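Local atomic coordinates of exocyst complex component EXO70 (Saccharomyces cerevisiae, PDB entry 2B1E), a protein that forms part of the exocyst complex, which tethers secretory vesicles to sites of exocytosis, and plays a role in the assembly of that complex. Residues G121-I126 / D199-Q204; I138-L143 / T206-H211; M419-V424 / E446-R451; R451-M456 / P512-T517. All blocks are in the same frame, centred on the assembly; numbering follows the deposited sequence.

Overall arrangement
The contacts pair up at two distant places on the elongated all-helical chain. Contacts 1 and 2 lie on one side of its centre, with Lys209 of contact 2 joined by a salt bridge to Asp199 of contact 1; contacts 3 and 4 lie on the opposite side and share helix 440-473 and Arg451. The centres of contacts 1 and 3 are about 70 Å apart. Contact 3 is buried and packs two leucines beside the stem of a salt-bridged lysine, whereas the other three are partly buried. Contact 1 adds a serine-to-carbonyl approach to its leucines, contact 2 brings polar side chains together and is bridged by water, and contact 4 packs an isoleucine against both a buried leucine and a more exposed threonine of one helix.

Contact 1 (G121-I126 / D199-Q204); sequences GALSWI and DDLYSQ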
loop_
_atom_site.group_PDB
_atom_site.type_symbol
_atom_site.label_atom_id
_atom_site.label_comp_id
_atom_site.label_asym_id
_atom_site.label_seq_id
_atom_site.Cartn_x
_atom_site.Cartn_y
_atom_site.Cartn_z
ATOM N N GLY A 121 43.717 8.819 2.762
ATOM C CA GLY A 121 44.893 9.199 2.003
ATOM C C GLY A 121 45.775 7.996 1.708
ATOM O O GLY A 121 46.192 7.789 0.566
ATOM N N ALA A 122 46.065 7.209 2.744
ATOM C CA ALA A 122 46.897 6.015 2.609
ATOM C C ALA A 122 46.261 4.974 1.687
ATOM O O ALA A 122 46.944 4.351 0.873
ATOM C CB ALA A 122 47.154 5.391 3.995
ATOM N N LEU A 123 44.959 4.766 1.838
ATOM C CA LEU A 123 44.256 3.806 1.005
ATOM C C LEU A 123 44.388 4.217 -0.461
ATOM O O LEU A 123 44.734 3.394 -1.317
ATOM C CB LEU A 123 42.781 3.731 1.417
ATOM C CG LEU A 123 42.512 3.049 2.767
ATOM C CD1 LEU A 123 41.093 3.337 3.229
ATOM C CD2 LEU A 123 42.768 1.537 2.645
ATOM N N SER A 124 44.145 5.494 -0.741
ATOM C CA SER A 124 44.240 6.005 -2.104
ATOM C C SER A 124 45.641 5.886 -2.666
ATOM O O SER A 124 45.813 5.564 -3.845
ATOM C CB SER A 124 43.793 7.470 -2.170
ATOM O OG SER A 124 42.406 7.582 -1.908
ATOM N N TRP A 125 46.645 6.158 -1.830
ATOM C CA TRP A 125 48.027 6.072 -2.265
ATOM C C TRP A 125 48.384 4.649 -2.673
ATOM O O TRP A 125 49.119 4.445 -3.630
ATOM C CB TRP A 125 48.976 6.537 -1.151
ATOM C CG TRP A 125 50.414 6.667 -1.592
ATOM C CD1 TRP A 125 51.399 5.724 -1.486
ATOM C CD2 TRP A 125 51.016 7.803 -2.221
ATOM N NE1 TRP A 125 52.575 6.203 -2.014
ATOM C CE2 TRP A 125 52.369 7.476 -2.472
ATOM C CE3 TRP A 125 50.542 9.064 -2.603
ATOM C CZ2 TRP A 125 53.258 8.369 -3.089
ATOM C CZ3 TRP A 125 51.429 9.956 -3.221
ATOM C CH2 TRP A 125 52.771 9.598 -3.456
ATOM N N ILE A 126 47.864 3.669 -1.940
ATOM C CA ILE A 126 48.160 2.278 -2.229
ATOM C C ILE A 126 47.415 1.812 -3.478
ATOM O O ILE A 126 47.967 1.067 -4.292
ATOM C CB ILE A 126 47.858 1.388 -0.991
ATOM C CG1 ILE A 126 48.857 1.726 0.125
ATOM C CG2 ILE A 126 47.987 -0.109 -1.350
ATOM C CD1 ILE A 126 48.547 1.059 1.463
ATOM N N ASP A 199 33.925 7.597 -3.875
ATOM C CA ASP A 199 34.164 8.957 -4.342
ATOM C C ASP A 199 35.389 9.534 -3.637
ATOM O O ASP A 199 36.150 10.296 -4.233
ATOM C CB ASP A 199 32.954 9.854 -4.069
ATOM C CG ASP A 199 31.824 9.627 -5.056
ATOM O OD1 ASP A 199 32.037 8.884 -6.040
ATOM O OD2 ASP A 199 30.732 10.194 -4.849
ATOM N N ASP A 200 35.577 9.175 -2.367
ATOM C CA ASP A 200 36.722 9.682 -1.614
ATOM C C ASP A 200 38.033 9.018 -2.032
ATOM O O ASP A 200 39.084 9.656 -2.052
ATOM C CB ASP A 200 36.542 9.454 -0.098
ATOM C CG ASP A 200 35.707 10.539 0.580
ATOM O OD1 ASP A 200 35.454 11.602 -0.030
ATOM O OD2 ASP A 200 35.316 10.325 1.749
ATOM N N LEU A 201 37.964 7.742 -2.378
ATOM C CA LEU A 201 39.158 6.976 -2.724
ATOM C C LEU A 201 39.772 7.161 -4.106
ATOM O O LEU A 201 40.977 6.985 -4.269
ATOM C CB LEU A 201 38.883 5.488 -2.503
ATOM C CG LEU A 201 38.673 5.026 -1.052
ATOM C CD1 LEU A 201 38.396 3.534 -1.024
ATOM C CD2 LEU A 201 39.925 5.343 -0.222
ATOM N N TYR A 202 38.959 7.511 -5.095
ATOM C CA TYR A 202 39.467 7.667 -6.461
ATOM C C TYR A 202 39.358 9.090 -6.963
ATOM O O TYR A 202 38.787 9.949 -6.294
ATOM C CB TYR A 202 38.678 6.762 -7.409
ATOM C CG TYR A 202 38.893 5.291 -7.171
ATOM C CD1 TYR A 202 39.968 4.629 -7.747
ATOM C CD2 TYR A 202 38.021 4.563 -6.369
ATOM C CE1 TYR A 202 40.168 3.273 -7.532
ATOM C CE2 TYR A 202 38.214 3.207 -6.150
ATOM C CZ TYR A 202 39.289 2.571 -6.734
ATOM O OH TYR A 202 39.491 1.230 -6.519
ATOM N N SER A 203 39.910 9.328 -8.149
ATOM C CA SER A 203 39.830 10.640 -8.767
ATOM C C SER A 203 38.371 10.789 -9.180
ATOM O O SER A 203 37.656 9.796 -9.317
ATOM C CB SER A 203 40.761 10.727 -9.984
ATOM O OG SER A 203 42.118 10.660 -9.573
ATOM N N GLN A 204 37.934 12.026 -9.373
ATOM C CA GLN A 204 36.544 12.320 -9.721
ATOM C C GLN A 204 35.916 11.556 -10.893
ATOM O O GLN A 204 34.758 11.142 -10.815
ATOM C CB GLN A 204 36.399 13.832 -9.948
ATOM C CG GLN A 204 34.998 14.300 -10.329
ATOM C CD GLN A 204 34.837 15.813 -10.211
ATOM O OE1 GLN A 204 33.804 16.372 -10.589
ATOM N NE2 GLN A 204 35.858 16.479 -9.677
#
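Ser124 meets the flat peptide group that follows Leu201, its OG lying 2.8 Å from Leu201 O. The hydroxyl comes from the CA side of this carbonyl, tilted out of the peptide plane; OG is 3.4 Å from Leu201 CA. This is hydrogen-bonding distance, but the single hydroxyl proton also has Leu120 O, in Ser124's own helix, within reach, so the bond to Leu201 O is not certain. With OG beside the backbone N (chi1 -67°), the hydroxyl lies near both carbonyls. Serine suits the place: it is small enough for the CA atoms of Ser124 and Leu201 to come within 5.2 Å of each other.

Beside the polar pair, Leu201 sends CD2 toward the neighbouring helix, 3.7 Å from Leu123 CB and equally far from Ser124 OG. These two leucines are buried, and Leu123 continues onto Phe90 and Leu94 of helix 66-94, while Leu201 also rests on Leu143. The CB of Tyr202, where the chain leaves helical geometry, points away from residues 121-126, yet its side chain touches Leu127 and His131 further along helix 117-132. The contact is helix-end-to-helix-flank packing within the helical bundles that make up the Exo70 rod.

Contact 2 (I138-L143 / T206-H211); sequences IIQDIL and TESKPH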
loop_
_atom_site.group_PDB
_atom_site.type_symbol
_atom_site.label_atom_id
_atom_site.label_comp_id
_atom_site.label_asym_id
_atom_site.label_seq_id
_atom_site.Cartn_x
_atom_site.Cartn_y
_atom_site.Cartn_z
ATOM N N ILE A 138 43.773 -6.550 -9.072
ATOM C CA ILE A 138 44.154 -7.262 -7.857
ATOM C C ILE A 138 43.856 -6.464 -6.579
ATOM O O ILE A 138 43.222 -6.970 -5.650
ATOM C CB ILE A 138 45.665 -7.621 -7.902
ATOM C CG1 ILE A 138 45.968 -8.404 -9.183
ATOM C CG2 ILE A 138 46.050 -8.448 -6.688
ATOM C CD1 ILE A 138 47.443 -8.539 -9.502
ATOM N N ILE A 139 44.303 -5.214 -6.523
ATOM C CA ILE A 139 44.052 -4.418 -5.325
ATOM C C ILE A 139 42.570 -4.042 -5.250
ATOM O O ILE A 139 42.017 -3.855 -4.163
ATOM C CB ILE A 139 44.968 -3.151 -5.285
ATOM C CG1 ILE A 139 44.895 -2.504 -3.902
ATOM C CG2 ILE A 139 44.566 -2.161 -6.352
ATOM C CD1 ILE A 139 45.445 -3.377 -2.803
ATOM N N GLN A 140 41.913 -3.962 -6.401
ATOM C CA GLN A 140 40.490 -3.636 -6.416
ATOM C C GLN A 140 39.689 -4.794 -5.800
ATOM O O GLN A 140 38.771 -4.561 -5.011
ATOM C CB GLN A 140 40.019 -3.365 -7.848
ATOM C CG GLN A 140 38.579 -2.894 -7.941
ATOM C CD GLN A 140 38.176 -2.570 -9.365
ATOM O OE1 GLN A 140 38.859 -1.812 -10.052
ATOM N NE2 GLN A 140 37.059 -3.140 -9.813
ATOM N N ASP A 141 40.044 -6.034 -6.153
ATOM C CA ASP A 141 39.365 -7.211 -5.598
ATOM C C ASP A 141 39.547 -7.283 -4.077
ATOM O O ASP A 141 38.638 -7.698 -3.356
ATOM C CB ASP A 141 39.881 -8.505 -6.237
ATOM C CG ASP A 141 39.498 -8.633 -7.711
ATOM O OD1 ASP A 141 38.420 -8.138 -8.110
ATOM O OD2 ASP A 141 40.278 -9.249 -8.467
ATOM N N ILE A 142 40.716 -6.875 -3.593
ATOM C CA ILE A 142 40.987 -6.854 -2.155
ATOM C C ILE A 142 40.102 -5.798 -1.495
ATOM O O ILE A 142 39.474 -6.057 -0.461
ATOM C CB ILE A 142 42.486 -6.548 -1.866
ATOM C CG1 ILE A 142 43.330 -7.777 -2.189
ATOM C CG2 ILE A 142 42.687 -6.177 -0.384
ATOM C CD1 ILE A 142 44.814 -7.507 -2.304
ATOM N N LEU A 143 40.043 -4.608 -2.095
ATOM C CA LEU A 143 39.201 -3.543 -1.561
ATOM C C LEU A 143 37.760 -4.045 -1.476
ATOM O O LEU A 143 37.144 -4.031 -0.411
ATOM C CB LEU A 143 39.243 -2.305 -2.459
ATOM C CG LEU A 143 38.274 -1.161 -2.107
ATOM C CD1 LEU A 143 38.550 -0.651 -0.697
ATOM C CD2 LEU A 143 38.425 -0.011 -3.116
ATOM N N THR A 206 37.313 8.696 -12.420
ATOM C CA THR A 206 37.899 7.383 -12.615
ATOM C C THR A 206 36.850 6.434 -13.167
ATOM O O THR A 206 35.773 6.280 -12.598
ATOM C CB THR A 206 38.470 6.842 -11.305
ATOM O OG1 THR A 206 39.537 7.700 -10.879
ATOM C CG2 THR A 206 38.999 5.428 -11.491
ATOM N N GLU A 207 37.183 5.809 -14.288
ATOM C CA GLU A 207 36.288 4.893 -14.983
ATOM C C GLU A 207 35.720 3.722 -14.190
ATOM O O GLU A 207 34.554 3.380 -14.347
ATOM C CB GLU A 207 36.988 4.363 -16.242
ATOM C CG GLU A 207 36.342 3.140 -16.885
ATOM C CD GLU A 207 36.935 1.827 -16.389
ATOM O OE1 GLU A 207 38.116 1.544 -16.705
ATOM O OE2 GLU A 207 36.224 1.080 -15.681
ATOM N N SER A 208 36.539 3.106 -13.348
ATOM C CA SER A 208 36.104 1.944 -12.584
ATOM C C SER A 208 35.238 2.209 -11.350
ATOM O O SER A 208 34.777 1.264 -10.706
ATOM C CB SER A 208 37.329 1.129 -12.171
ATOM O OG SER A 208 38.233 1.930 -11.433
ATOM N N LYS A 209 35.009 3.479 -11.022
ATOM C CA LYS A 209 34.215 3.819 -9.845
ATOM C C LYS A 209 32.875 3.096 -9.756
ATOM O O LYS A 209 32.607 2.395 -8.776
ATOM C CB LYS A 209 33.992 5.332 -9.766
ATOM C CG LYS A 209 35.220 6.114 -9.336
ATOM C CD LYS A 209 34.985 7.621 -9.407
ATOM C CE LYS A 209 33.952 8.088 -8.406
ATOM N NZ LYS A 209 33.707 9.555 -8.518
ATOM N N PRO A 210 32.006 3.256 -10.770
ATOM C CA PRO A 210 30.726 2.553 -10.662
ATOM C C PRO A 210 30.877 1.037 -10.565
ATOM O O PRO A 210 30.092 0.377 -9.893
ATOM C CB PRO A 210 29.964 3.008 -11.914
ATOM C CG PRO A 210 31.035 3.397 -12.866
ATOM C CD PRO A 210 32.057 4.075 -11.994
ATOM N N HIS A 211 31.898 0.492 -11.217
ATOM C CA HIS A 211 32.134 -0.946 -11.178
ATOM C C HIS A 211 32.490 -1.391 -9.755
ATOM O O HIS A 211 31.937 -2.363 -9.242
ATOM C CB HIS A 211 33.255 -1.314 -12.154
ATOM C CG HIS A 211 33.594 -2.773 -12.170
ATOM N ND1 HIS A 211 32.659 -3.754 -12.423
ATOM C CD2 HIS A 211 34.771 -3.415 -11.982
ATOM C CE1 HIS A 211 33.245 -4.938 -12.390
ATOM N NE2 HIS A 211 34.527 -4.760 -12.125
HETATM O O HOH W 1 39.629 0.486 -9.089
#
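Gln140 of helix 136-155 reaches across to Ser208 and His211, where a type I beta turn from Thr206 to Lys209 leads into helix 209-233 of the helical rod. The backbones are well separated here, the nearest CA atoms, those of Gln140 and Ser208, being 9.4 Å apart, and a long side chain is needed to span them. Gln140 provides it: CG is anti to the backbone N (chi1 -175°) and the next bond is also extended (chi2 177°), carrying the amide straight out from the helix.

The two ends of the amide do different work. NE2 comes within 3.2 Å of His211 CD2, approaching the imidazole obliquely, with the amide and ring planes 68° apart; its hydrogen-bond acceptor is Gln215 OE1, one turn further along His211's helix. OE1 faces Ser208 instead, 3.9 Å from its CB, and is linked to the serine by water.

Further out, the turn has its own anchors. Thr206 OG1 is hydrogen-bonded to Ser203 O, and Lys209, whose CB points away from Gln140, forms a salt bridge with Asp199 and a hydrogen bond with Gln204 O. Serine fits the turn because its short side chain places a hydroxyl where one water can join it to the glutamine: that water donates to Gln140 OE1 at 2.6 Å and lies 3.1 Å from Ser208 OG.

Contact 3 (M419-V424 / E446-R451); sequences MNLTLV and ERLKKR
Leu421 and Leu448 meet at about a right angle, methyl against methyl, with Leu421 CD2 3.8 Å from Leu448 CD1. Both CB atoms point into the interface, and Leu421, with CG beside its backbone N (chi1 -74°), carries its branched end toward the other helix. Its second methyl, CD1, lies 4.2 Å from Lys449 CG, so one leucine fork touches two successive residues. Leucine suits such a buried seam, since its two terminal methyls fill space without leaving a polar atom to be satisfied.

Leu448 uses its own second branch within its helix: CD2 sits 3.7 Å above the guanidinium plane of Arg451, toward the rim of the group. Lys449 is more divided in character. Its aliphatic stem packs against Leu421, while NZ forms a salt bridge of 2.8 Å with Glu446 OE2, met on the syn side and 23° out of the carboxylate plane. A second salt bridge, to Glu425 of helix 410-429, ties the ammonium group across the seam and should compensate the charge of this buried lysine.

The two segments run in roughly opposite directions in neighbouring helices of the bundle. Helix 364-391 packs alongside, with Ile376 touching both Leu448 and Val424, while Tyr452 extends the apolar surface beside Leu421.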
loop_
_atom_site.group_PDB
_atom_site.type_symbol
_atom_site.label_atom_id
_atom_site.label_comp_id
_atom_site.label_asym_id
_atom_site.label_seq_id
_atom_site.Cartn_x
_atom_site.Cartn_y
_atom_site.Cartn_z
ATOM N N MET A 419 -30.292 -0.728 8.205
ATOM C CA MET A 419 -29.743 -1.010 9.527
ATOM C C MET A 419 -28.254 -1.304 9.402
ATOM O O MET A 419 -27.462 -0.951 10.282
ATOM C CB MET A 419 -30.459 -2.190 10.206
ATOM C CG MET A 419 -31.837 -1.847 10.799
ATOM S SD MET A 419 -31.825 -0.541 12.084
ATOM C CE MET A 419 -31.098 -1.445 13.442
ATOM N N ASN A 420 -27.867 -1.943 8.306
ATOM C CA ASN A 420 -26.469 -2.250 8.097
ATOM C C ASN A 420 -25.716 -0.982 7.688
ATOM O O ASN A 420 -24.632 -0.707 8.203
ATOM C CB ASN A 420 -26.312 -3.353 7.039
ATOM C CG ASN A 420 -26.692 -4.732 7.574
ATOM O OD1 ASN A 420 -27.871 -5.090 7.652
ATOM N ND2 ASN A 420 -25.692 -5.502 7.958
ATOM N N LEU A 421 -26.287 -0.202 6.776
ATOM C CA LEU A 421 -25.631 1.028 6.353
ATOM C C LEU A 421 -25.453 1.986 7.531
ATOM O O LEU A 421 -24.596 2.863 7.489
ATOM C CB LEU A 421 -26.425 1.716 5.243
ATOM C CG LEU A 421 -26.365 1.070 3.855
ATOM C CD1 LEU A 421 -27.345 1.795 2.925
ATOM C CD2 LEU A 421 -24.939 1.136 3.302
ATOM N N THR A 422 -26.266 1.823 8.572
ATOM C CA THR A 422 -26.160 2.674 9.753
ATOM C C THR A 422 -24.809 2.435 10.420
ATOM O O THR A 422 -24.119 3.386 10.801
ATOM C CB THR A 422 -27.295 2.392 10.760
ATOM O OG1 THR A 422 -28.498 3.005 10.294
ATOM C CG2 THR A 422 -26.947 2.952 12.138
ATOM N N LEU A 423 -24.428 1.165 10.560
ATOM C CA LEU A 423 -23.135 0.845 11.152
ATOM C C LEU A 423 -22.056 1.308 10.175
ATOM O O LEU A 423 -21.024 1.840 10.589
ATOM C CB LEU A 423 -22.989 -0.658 11.414
ATOM C CG LEU A 423 -21.580 -1.056 11.880
ATOM C CD1 LEU A 423 -21.244 -0.324 13.171
ATOM C CD2 LEU A 423 -21.494 -2.553 12.086
ATOM N N VAL A 424 -22.298 1.126 8.877
ATOM C CA VAL A 424 -21.328 1.553 7.868
ATOM C C VAL A 424 -20.971 3.032 8.021
ATOM O O VAL A 424 -19.796 3.408 7.992
ATOM C CB VAL A 424 -21.860 1.337 6.436
ATOM C CG1 VAL A 424 -20.967 2.060 5.426
ATOM C CG2 VAL A 424 -21.907 -0.140 6.123
ATOM N N GLU A 446 -24.819 8.811 0.378
ATOM C CA GLU A 446 -26.144 9.391 0.573
ATOM C C GLU A 446 -27.063 8.823 -0.496
ATOM O O GLU A 446 -28.224 8.514 -0.226
ATOM C CB GLU A 446 -26.104 10.920 0.490
ATOM C CG GLU A 446 -25.484 11.581 1.716
ATOM C CD GLU A 446 -26.207 11.229 3.011
ATOM O OE1 GLU A 446 -27.416 11.533 3.137
ATOM O OE2 GLU A 446 -25.569 10.645 3.908
ATOM N N ARG A 447 -26.540 8.669 -1.708
ATOM C CA ARG A 447 -27.346 8.113 -2.781
ATOM C C ARG A 447 -27.734 6.681 -2.436
ATOM O O ARG A 447 -28.849 6.253 -2.717
ATOM C CB ARG A 447 -26.595 8.158 -4.118
ATOM C CG ARG A 447 -26.644 9.521 -4.805
ATOM C CD ARG A 447 -26.369 9.404 -6.303
ATOM N NE ARG A 447 -24.950 9.250 -6.619
ATOM C CZ ARG A 447 -24.045 10.217 -6.487
ATOM N NH1 ARG A 447 -24.407 11.413 -6.040
ATOM N NH2 ARG A 447 -22.780 9.997 -6.819
ATOM N N LEU A 448 -26.813 5.942 -1.820
ATOM C CA LEU A 448 -27.085 4.561 -1.422
ATOM C C LEU A 448 -28.237 4.514 -0.420
ATOM O O LEU A 448 -29.168 3.721 -0.567
ATOM C CB LEU A 448 -25.857 3.926 -0.764
ATOM C CG LEU A 448 -25.228 2.679 -1.394
ATOM C CD1 LEU A 448 -24.409 1.966 -0.326
ATOM C CD2 LEU A 448 -26.290 1.741 -1.952
ATOM N N LYS A 449 -28.165 5.366 0.602
ATOM C CA LYS A 449 -29.189 5.399 1.634
ATOM C C LYS A 449 -30.554 5.809 1.098
ATOM O O LYS A 449 -31.575 5.274 1.522
ATOM C CB LYS A 449 -28.777 6.341 2.766
ATOM C CG LYS A 449 -27.435 5.979 3.401
ATOM C CD LYS A 449 -27.166 6.771 4.681
ATOM C CE LYS A 449 -27.291 8.264 4.462
ATOM N NZ LYS A 449 -27.000 9.038 5.704
ATOM N N LYS A 450 -30.580 6.755 0.165
ATOM C CA LYS A 450 -31.851 7.188 -0.391
ATOM C C LYS A 450 -32.526 6.058 -1.157
ATOM O O LYS A 450 -33.753 5.958 -1.170
ATOM C CB LYS A 450 -31.646 8.411 -1.293
ATOM C CG LYS A 450 -31.272 9.650 -0.490
ATOM C CD LYS A 450 -30.883 10.828 -1.369
ATOM C CE LYS A 450 -30.373 11.972 -0.501
ATOM N NZ LYS A 450 -29.844 13.094 -1.312
ATOM N N ARG A 451 -31.728 5.207 -1.794
ATOM C CA ARG A 451 -32.278 4.078 -2.548
ATOM C C ARG A 451 -33.092 3.194 -1.615
ATOM O O ARG A 451 -34.231 2.843 -1.924
ATOM C CB ARG A 451 -31.156 3.240 -3.179
ATOM C CG ARG A 451 -31.639 1.983 -3.908
ATOM C CD ARG A 451 -30.501 0.971 -4.101
ATOM N NE ARG A 451 -29.435 1.487 -4.962
ATOM C CZ ARG A 451 -28.277 0.869 -5.167
ATOM N NH1 ARG A 451 -28.029 -0.291 -4.568
ATOM N NH2 ARG A 451 -27.370 1.398 -5.985
#

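Contact 4 (R451-M456 / P512-T517); sequences RYISYM and PSLKVT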
loop_
_atom_site.group_PDB
_atom_site.type_symbol
_atom_site.label_atom_id
_atom_site.label_comp_id
_atom_site.label_asym_id
_atom_site.label_seq_id
_atom_site.Cartn_x
_atom_site.Cartn_y
_atom_site.Cartn_z
ATOM N N ARG A 451 -31.728 5.207 -1.794
ATOM C CA ARG A 451 -32.278 4.078 -2.548
ATOM C C ARG A 451 -33.092 3.194 -1.615
ATOM O O ARG A 451 -34.231 2.843 -1.924
ATOM C CB ARG A 451 -31.156 3.240 -3.179
ATOM C CG ARG A 451 -31.639 1.983 -3.908
ATOM C CD ARG A 451 -30.501 0.971 -4.101
ATOM N NE ARG A 451 -29.435 1.487 -4.962
ATOM C CZ ARG A 451 -28.277 0.869 -5.167
ATOM N NH1 ARG A 451 -28.029 -0.291 -4.568
ATOM N NH2 ARG A 451 -27.370 1.398 -5.985
ATOM N N TYR A 452 -32.516 2.851 -0.463
ATOM C CA TYR A 452 -33.202 1.986 0.484
ATOM C C TYR A 452 -34.248 2.711 1.321
ATOM O O TYR A 452 -35.158 2.082 1.868
ATOM C CB TYR A 452 -32.163 1.219 1.325
ATOM C CG TYR A 452 -31.372 0.292 0.428
ATOM C CD1 TYR A 452 -31.988 -0.808 -0.175
ATOM C CD2 TYR A 452 -30.064 0.596 0.046
ATOM C CE1 TYR A 452 -31.336 -1.566 -1.143
ATOM C CE2 TYR A 452 -29.398 -0.165 -0.922
ATOM C CZ TYR A 452 -30.042 -1.240 -1.515
ATOM O OH TYR A 452 -29.408 -1.973 -2.506
ATOM N N ILE A 453 -34.137 4.034 1.414
ATOM C CA ILE A 453 -35.162 4.803 2.109
ATOM C C ILE A 453 -36.337 4.658 1.145
ATOM O O ILE A 453 -37.473 4.417 1.545
ATOM C CB ILE A 453 -34.792 6.302 2.214
ATOM C CG1 ILE A 453 -33.743 6.509 3.313
ATOM C CG2 ILE A 453 -36.049 7.135 2.473
ATOM C CD1 ILE A 453 -32.966 7.838 3.191
ATOM N N SER A 454 -36.035 4.784 -0.145
ATOM C CA SER A 454 -37.053 4.660 -1.181
ATOM C C SER A 454 -37.718 3.273 -1.132
ATOM O O SER A 454 -38.927 3.155 -1.338
ATOM C CB SER A 454 -36.435 4.926 -2.561
ATOM O OG SER A 454 -37.449 5.281 -3.487
ATOM N N TYR A 455 -36.940 2.226 -0.863
ATOM C CA TYR A 455 -37.515 0.880 -0.740
ATOM C C TYR A 455 -38.593 0.897 0.358
ATOM O O TYR A 455 -39.672 0.338 0.185
ATOM C CB TYR A 455 -36.443 -0.152 -0.352
ATOM C CG TYR A 455 -35.770 -0.863 -1.513
ATOM C CD1 TYR A 455 -35.186 -0.142 -2.548
ATOM C CD2 TYR A 455 -35.680 -2.256 -1.551
ATOM C CE1 TYR A 455 -34.532 -0.771 -3.585
ATOM C CE2 TYR A 455 -35.013 -2.907 -2.599
ATOM C CZ TYR A 455 -34.446 -2.150 -3.612
ATOM O OH TYR A 455 -33.803 -2.753 -4.675
ATOM N N MET A 456 -38.296 1.545 1.482
ATOM C CA MET A 456 -39.244 1.608 2.602
ATOM C C MET A 456 -40.475 2.473 2.338
ATOM O O MET A 456 -41.532 2.240 2.912
ATOM C CB MET A 456 -38.550 2.117 3.886
ATOM C CG MET A 456 -37.531 1.146 4.499
ATOM S SD MET A 456 -37.006 1.581 6.198
ATOM C CE MET A 456 -36.362 3.187 5.925
ATOM N N PRO A 512 -31.624 8.661 14.204
ATOM C CA PRO A 512 -32.620 9.737 14.184
ATOM C C PRO A 512 -32.795 10.432 12.835
ATOM O O PRO A 512 -33.912 10.772 12.456
ATOM C CB PRO A 512 -32.130 10.688 15.283
ATOM C CG PRO A 512 -30.647 10.489 15.261
ATOM C CD PRO A 512 -30.514 8.987 15.119
ATOM N N SER A 513 -31.709 10.640 12.098
ATOM C CA SER A 513 -31.842 11.311 10.810
ATOM C C SER A 513 -32.663 10.443 9.858
ATOM O O SER A 513 -33.479 10.957 9.094
ATOM C CB SER A 513 -30.466 11.630 10.204
ATOM O OG SER A 513 -29.789 10.453 9.796
ATOM N N LEU A 514 -32.465 9.129 9.903
ATOM C CA LEU A 514 -33.246 8.254 9.027
ATOM C C LEU A 514 -34.719 8.261 9.415
ATOM O O LEU A 514 -35.585 8.244 8.553
ATOM C CB LEU A 514 -32.707 6.823 9.062
ATOM C CG LEU A 514 -31.419 6.618 8.268
ATOM C CD1 LEU A 514 -30.951 5.173 8.389
ATOM C CD2 LEU A 514 -31.670 6.999 6.818
ATOM N N LYS A 515 -35.004 8.288 10.714
ATOM C CA LYS A 515 -36.390 8.309 11.182
ATOM C C LYS A 515 -37.093 9.595 10.764
ATOM O O LYS A 515 -38.246 9.576 10.339
ATOM C CB LYS A 515 -36.455 8.177 12.709
ATOM C CG LYS A 515 -36.080 6.804 13.228
ATOM C CD LYS A 515 -36.751 6.507 14.561
ATOM C CE LYS A 515 -36.318 7.473 15.637
ATOM N NZ LYS A 515 -37.059 7.212 16.900
ATOM N N VAL A 516 -36.398 10.717 10.909
ATOM C CA VAL A 516 -36.957 12.007 10.520
ATOM C C VAL A 516 -37.283 11.985 9.023
ATOM O O VAL A 516 -38.363 12.420 8.606
ATOM C CB VAL A 516 -35.960 13.145 10.819
ATOM C CG1 VAL A 516 -36.506 14.460 10.346
ATOM C CG2 VAL A 516 -35.682 13.201 12.317
ATOM N N THR A 517 -36.359 11.470 8.216
ATOM C CA THR A 517 -36.581 11.408 6.768
ATOM C C THR A 517 -37.760 10.503 6.437
ATOM O O THR A 517 -38.605 10.848 5.606
ATOM C CB THR A 517 -35.341 10.891 6.026
ATOM O OG1 THR A 517 -34.231 11.745 6.312
ATOM C CG2 THR A 517 -35.584 10.893 4.517
#
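Ile453 and Leu514 mark the closest approach of two wholly helical segments, their CA atoms 8.0 Å apart, a spacing bridged by side chains alone. Segment 512-517 is the first part of its helix, where Asp511 acts as N-cap, its OD1 accepting from Leu514 N. Ser513 O, in the first turn, takes two bonds from Thr517, one turn further on: one from the backbone N and one of 3.0 Å from OG1, arriving from opposite faces of the carbonyl plane.

Ile453 does the touching from helix 440-473. Its CG1 lies beside the backbone N (chi1 -77°) and CD1 extends onward to sit 3.9 Å from Leu514 CD2, with the two side chains crossing at a slant. CD1 also lies 4.2 Å from Thr517 CG2. Threonine is apt here because OG1 is engaged by its own helix while the methyl is offered to isoleucine. This is apolar helix-to-helix packing in the helical bundle of the Exo70 rod, joining helix 440-473 to the start of helix 512-537, and Leu514 also contacts Thr422 of helix 410-429.

Tyr452 and Arg451 are directed elsewhere. Arg451 NH1 donates to Tyr452 OH (3.0 Å, 156°), which lies in the guanidinium plane, and Arg451 CG sits over the centre of one face of the tyrosine ring. Glu384 of helix 364-391 is a further hydrogen-bond partner of Tyr452 OH.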